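Uncharacterized protein (Leishmania infantum, PDB 4TYZ) is of unknown function, but its C-terminal GRAM domain, of the PH-like clan, is consistent with a role in binding or transferring sterols. Local coordinates at residues G4-S9 with Y36-P41; D20-A25 with D97-A102. All blocks are in the same frame, centred on the assembly; numbering follows the deposited sequence.

The two contacts lie on neighbouring strands of one antiparallel sheet, their centres about 12 Å apart. Contact 1 sets the N-terminal helix 2-9 against strand 31-39; contact 2 sets the C-terminal helix 96-107 against strand 20-28. Along the chain the segments alternate, 4-9, 20-25, 36-41 and 97-102, so the two contacts interlock along the chain. Strand pairing joins them directly through the probable hydrogen bonds from Leu37 N to Phe22 O and from Ile39 N to Asp20 O, while Ile39 also packs on Ala102. Phe38 faces helix 2-9 and the next residue, Ile39, touches helix 96-107, so the two helices cover opposite faces of the sheet at this strand of the GRAM domain.

Contact 1: residues G4-S9 with Y36-P41; sequences GVFRKS and YLFITP
Phe6 and Phe38 form the centre of this buried contact, their side chains running past each other in opposite directions. With CG of Phe6 anti to its own backbone N (chi1 -175°), the ring extends along the strand, and its CD1 lies over one face of Phe38, 3.5 Å from Phe38 CG and offset toward the rim. The ring planes are inclined at 51°, an oblique pairing. Phe6 CB also lies over the face of Phe38, a CH-pi contact 4.1 Å from the centroid. The far end of Phe6 meets a methyl group, CZ lying 3.6 Å from Thr40 CG2, while Thr40 OG1 is hydrogen-bonded to Glu16 OE1.

At the other end, a single methyl of Val5, the branch anti to the backbone N, serves two rings: CG1 sits 4.0 Å from Phe38 CZ, at that ring's edge, and equally far from Tyr36 CD2. No hydrogen bond crosses between the segments; the join is made by apolar side chains. Cys45 of the adjacent strand and Phe10 also touch Phe6. The arrangement is a helix-on-sheet packing, the helix axis lying 80° to the strand, which seats the N-terminal helix on the PH-like sheet of the GRAM domain.

Contact 2: residues D20-A25 with D97-A102; sequences DSFNCA and DQAYSA
Phe22 reaches the helix with CG anti to its own carbonyl carbon (chi1 -65°), and chi2 of -85° turns its flat face to the backbone of Ala99. Gln98 meets the ring near the root of its side chain, where CB lies 3.8 Å from Phe22 CE1, and its backbone O approaches Phe22 CZ obliquely at 3.7 Å.

Ala99 carries the closest part of the packing. Its CA stands over the centre of the Phe22 ring, 3.6 Å from the centroid and 14° off the normal, a CH-pi contact of the helix backbone itself. The methyl of Ala99 continues over the inner end of the ring, with CB 3.7 Å from Phe22 CG. One turn on, Ala102 CB comes in at a slant to Phe22 CE2, at 3.9 Å. The small side chains thus let the helix come close to the aromatic ring, although no hydrogen bond spans the segments.

Asp20 adds a marginal contact beside Ala102, and its OD2 accepts a bent hydrogen bond from Ser21 N on the anti side of the carboxylate. Ile39 of the paired strand touches both Phe22 and Ala102, and Phe93 touches Ala99, widening the apolar patch. A C-terminal helix packed against a strongly bent antiparallel sheet is a hallmark of the PH-like fold, to which GRAM domains belong.

Contact 1: residues G4-S9 with Y36-P41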
# COMPACT_ATOMS: atom_id res chain seq x y z
N GLY A 4 4.37 2.64 -15.37
CA GLY A 4 4.55 1.42 -16.14
C GLY A 4 4.49 0.19 -15.27
O GLY A 4 3.93 -0.84 -15.65
N VAL A 5 5.07 0.27 -14.07
CA VAL A 5 4.99 -0.86 -13.15
C VAL A 5 3.52 -1.14 -12.82
O VAL A 5 3.08 -2.29 -12.85
CB VAL A 5 5.78 -0.61 -11.85
CG1 VAL A 5 5.63 -1.80 -10.90
CG2 VAL A 5 7.24 -0.36 -12.17
N PHE A 6 2.77 -0.08 -12.54
CA PHE A 6 1.36 -0.25 -12.21
C PHE A 6 0.58 -0.87 -13.37
O PHE A 6 -0.22 -1.78 -13.16
CB PHE A 6 0.72 1.09 -11.84
CG PHE A 6 -0.70 0.95 -11.38
CD1 PHE A 6 -0.98 0.42 -10.14
CD2 PHE A 6 -1.75 1.34 -12.19
CE1 PHE A 6 -2.30 0.26 -9.71
CE2 PHE A 6 -3.06 1.20 -11.76
CZ PHE A 6 -3.34 0.65 -10.51
N ARG A 7 0.81 -0.37 -14.58
CA ARG A 7 0.03 -0.82 -15.72
C ARG A 7 0.38 -2.24 -16.13
O ARG A 7 -0.47 -2.96 -16.65
CB ARG A 7 0.22 0.13 -16.91
CG ARG A 7 -0.22 1.56 -16.62
CD ARG A 7 -1.68 1.61 -16.19
NE ARG A 7 -2.07 2.98 -15.84
CZ ARG A 7 -3.18 3.29 -15.17
NH1 ARG A 7 -4.02 2.34 -14.77
NH2 ARG A 7 -3.44 4.56 -14.90
N LYS A 8 1.61 -2.65 -15.89
CA LYS A 8 2.00 -4.04 -16.13
C LYS A 8 1.37 -4.97 -15.08
O LYS A 8 0.92 -6.08 -15.40
CB LYS A 8 3.52 -4.18 -16.13
CG LYS A 8 4.02 -5.59 -16.44
CD LYS A 8 5.50 -5.60 -16.77
CE LYS A 8 6.33 -5.07 -15.62
NZ LYS A 8 6.29 -5.99 -14.45
N SER A 9 1.34 -4.51 -13.82
CA SER A 9 0.99 -5.39 -12.71
C SER A 9 -0.50 -5.55 -12.49
O SER A 9 -0.95 -6.57 -11.96
CB SER A 9 1.64 -4.88 -11.43
OG SER A 9 3.05 -4.98 -11.52
N TYR A 36 6.32 -0.87 -4.21
CA TYR A 36 5.60 0.38 -4.40
C TYR A 36 4.17 0.22 -3.96
O TYR A 36 3.50 -0.73 -4.36
CB TYR A 36 5.61 0.80 -5.86
CG TYR A 36 6.95 0.69 -6.54
CD1 TYR A 36 7.97 1.58 -6.26
CD2 TYR A 36 7.19 -0.31 -7.48
CE1 TYR A 36 9.20 1.48 -6.90
CE2 TYR A 36 8.41 -0.42 -8.12
CZ TYR A 36 9.41 0.47 -7.83
OH TYR A 36 10.63 0.35 -8.47
N LEU A 37 3.73 1.18 -3.16
CA LEU A 37 2.32 1.34 -2.82
C LEU A 37 1.68 2.26 -3.84
O LEU A 37 2.21 3.34 -4.10
CB LEU A 37 2.20 1.93 -1.41
CG LEU A 37 0.78 2.02 -0.89
CD1 LEU A 37 0.33 0.60 -0.62
CD2 LEU A 37 0.72 2.87 0.37
N PHE A 38 0.58 1.82 -4.45
CA PHE A 38 -0.16 2.63 -5.42
C PHE A 38 -1.53 3.01 -4.87
O PHE A 38 -2.25 2.17 -4.35
CB PHE A 38 -0.37 1.87 -6.73
CG PHE A 38 0.90 1.39 -7.37
CD1 PHE A 38 1.62 2.20 -8.22
CD2 PHE A 38 1.36 0.10 -7.13
CE1 PHE A 38 2.77 1.74 -8.84
CE2 PHE A 38 2.52 -0.36 -7.73
CZ PHE A 38 3.22 0.46 -8.59
N ILE A 39 -1.89 4.28 -5.04
CA ILE A 39 -3.19 4.76 -4.61
C ILE A 39 -3.99 5.20 -5.84
O ILE A 39 -3.53 6.04 -6.61
CB ILE A 39 -3.04 5.91 -3.61
CG1 ILE A 39 -2.38 5.37 -2.33
CG2 ILE A 39 -4.37 6.57 -3.32
CD1 ILE A 39 -1.90 6.42 -1.41
N THR A 40 -5.14 4.58 -6.03
CA THR A 40 -6.04 4.95 -7.11
C THR A 40 -7.38 5.34 -6.49
O THR A 40 -7.53 5.26 -5.26
CB THR A 40 -6.20 3.79 -8.15
OG1 THR A 40 -7.16 2.83 -7.67
CG2 THR A 40 -4.87 3.10 -8.41
N PRO A 41 -8.33 5.80 -7.30
CA PRO A 41 -9.58 6.21 -6.63
C PRO A 41 -10.32 5.07 -5.92
O PRO A 41 -10.98 5.32 -4.91
CB PRO A 41 -10.42 6.76 -7.79
CG PRO A 41 -9.40 7.25 -8.79
CD PRO A 41 -8.28 6.24 -8.71

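Contact 2: residues D20-A25 with D97-A102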
# COMPACT_ATOMS: atom_id res chain seq x y z
N ASP A 20 -1.33 8.57 -6.59
CA ASP A 20 -0.10 8.74 -5.85
C ASP A 20 0.61 7.40 -5.73
O ASP A 20 0.01 6.34 -5.95
CB ASP A 20 -0.36 9.34 -4.47
CG ASP A 20 0.71 10.33 -4.04
OD1 ASP A 20 0.40 11.23 -3.23
OD2 ASP A 20 1.86 10.22 -4.52
N SER A 21 1.88 7.44 -5.37
CA SER A 21 2.63 6.22 -5.14
C SER A 21 3.74 6.48 -4.14
O SER A 21 4.22 7.61 -4.02
CB SER A 21 3.21 5.66 -6.43
OG SER A 21 4.13 6.58 -7.00
N PHE A 22 4.13 5.42 -3.44
CA PHE A 22 5.07 5.53 -2.33
C PHE A 22 5.99 4.33 -2.25
O PHE A 22 5.57 3.19 -2.44
CB PHE A 22 4.30 5.67 -1.00
CG PHE A 22 3.50 6.93 -0.91
CD1 PHE A 22 4.10 8.10 -0.47
CD2 PHE A 22 2.17 6.96 -1.28
CE1 PHE A 22 3.37 9.28 -0.41
CE2 PHE A 22 1.44 8.14 -1.21
CZ PHE A 22 2.05 9.29 -0.78
N ASN A 23 7.26 4.59 -1.96
CA ASN A 23 8.18 3.52 -1.64
C ASN A 23 7.88 2.95 -0.26
O ASN A 23 7.71 3.71 0.70
CB ASN A 23 9.62 4.02 -1.67
CG ASN A 23 10.02 4.52 -3.04
OD1 ASN A 23 10.10 5.73 -3.28
ND2 ASN A 23 10.25 3.59 -3.95
N CYS A 24 7.84 1.63 -0.16
CA CYS A 24 7.64 0.96 1.12
C CYS A 24 7.93 -0.52 0.94
O CYS A 24 8.32 -0.96 -0.14
CB CYS A 24 6.23 1.16 1.68
SG CYS A 24 4.93 0.45 0.63
N ALA A 25 7.75 -1.29 2.00
CA ALA A 25 7.95 -2.72 1.90
C ALA A 25 6.75 -3.41 2.49
O ALA A 25 6.13 -2.93 3.44
CB ALA A 25 9.22 -3.15 2.61
N ASP A 97 3.87 9.73 6.63
CA ASP A 97 2.80 10.68 6.91
C ASP A 97 2.05 11.03 5.63
O ASP A 97 0.82 11.05 5.60
CB ASP A 97 3.35 11.95 7.56
CG ASP A 97 3.78 11.72 8.99
OD1 ASP A 97 3.33 10.72 9.59
OD2 ASP A 97 4.56 12.54 9.51
N GLN A 98 2.80 11.29 4.56
CA GLN A 98 2.19 11.61 3.28
C GLN A 98 1.40 10.42 2.74
O GLN A 98 0.30 10.59 2.22
CB GLN A 98 3.24 12.04 2.25
CG GLN A 98 3.83 13.42 2.48
CD GLN A 98 4.93 13.74 1.49
OE1 GLN A 98 5.20 12.95 0.57
NE2 GLN A 98 5.58 14.89 1.66
N ALA A 99 1.96 9.22 2.88
CA ALA A 99 1.29 8.01 2.42
C ALA A 99 -0.01 7.82 3.18
O ALA A 99 -1.05 7.52 2.59
CB ALA A 99 2.18 6.77 2.59
N TYR A 100 0.05 7.99 4.49
CA TYR A 100 -1.12 7.77 5.33
C TYR A 100 -2.19 8.80 4.98
O TYR A 100 -3.37 8.45 4.86
CB TYR A 100 -0.73 7.83 6.81
CG TYR A 100 -1.89 7.57 7.74
CD1 TYR A 100 -2.23 6.28 8.10
CD2 TYR A 100 -2.62 8.63 8.26
CE1 TYR A 100 -3.30 6.04 8.95
CE2 TYR A 100 -3.68 8.40 9.12
CZ TYR A 100 -4.01 7.11 9.45
OH TYR A 100 -5.08 6.90 10.31
N SER A 101 -1.78 10.04 4.77
CA SER A 101 -2.73 11.08 4.38
C SER A 101 -3.39 10.77 3.04
O SER A 101 -4.60 10.96 2.88
CB SER A 101 -2.03 12.44 4.31
OG SER A 101 -1.67 12.85 5.61
N ALA A 102 -2.60 10.29 2.09
CA ALA A 102 -3.14 9.96 0.77
C ALA A 102 -4.12 8.79 0.87
O ALA A 102 -5.17 8.80 0.23
CB ALA A 102 -2.01 9.65 -0.20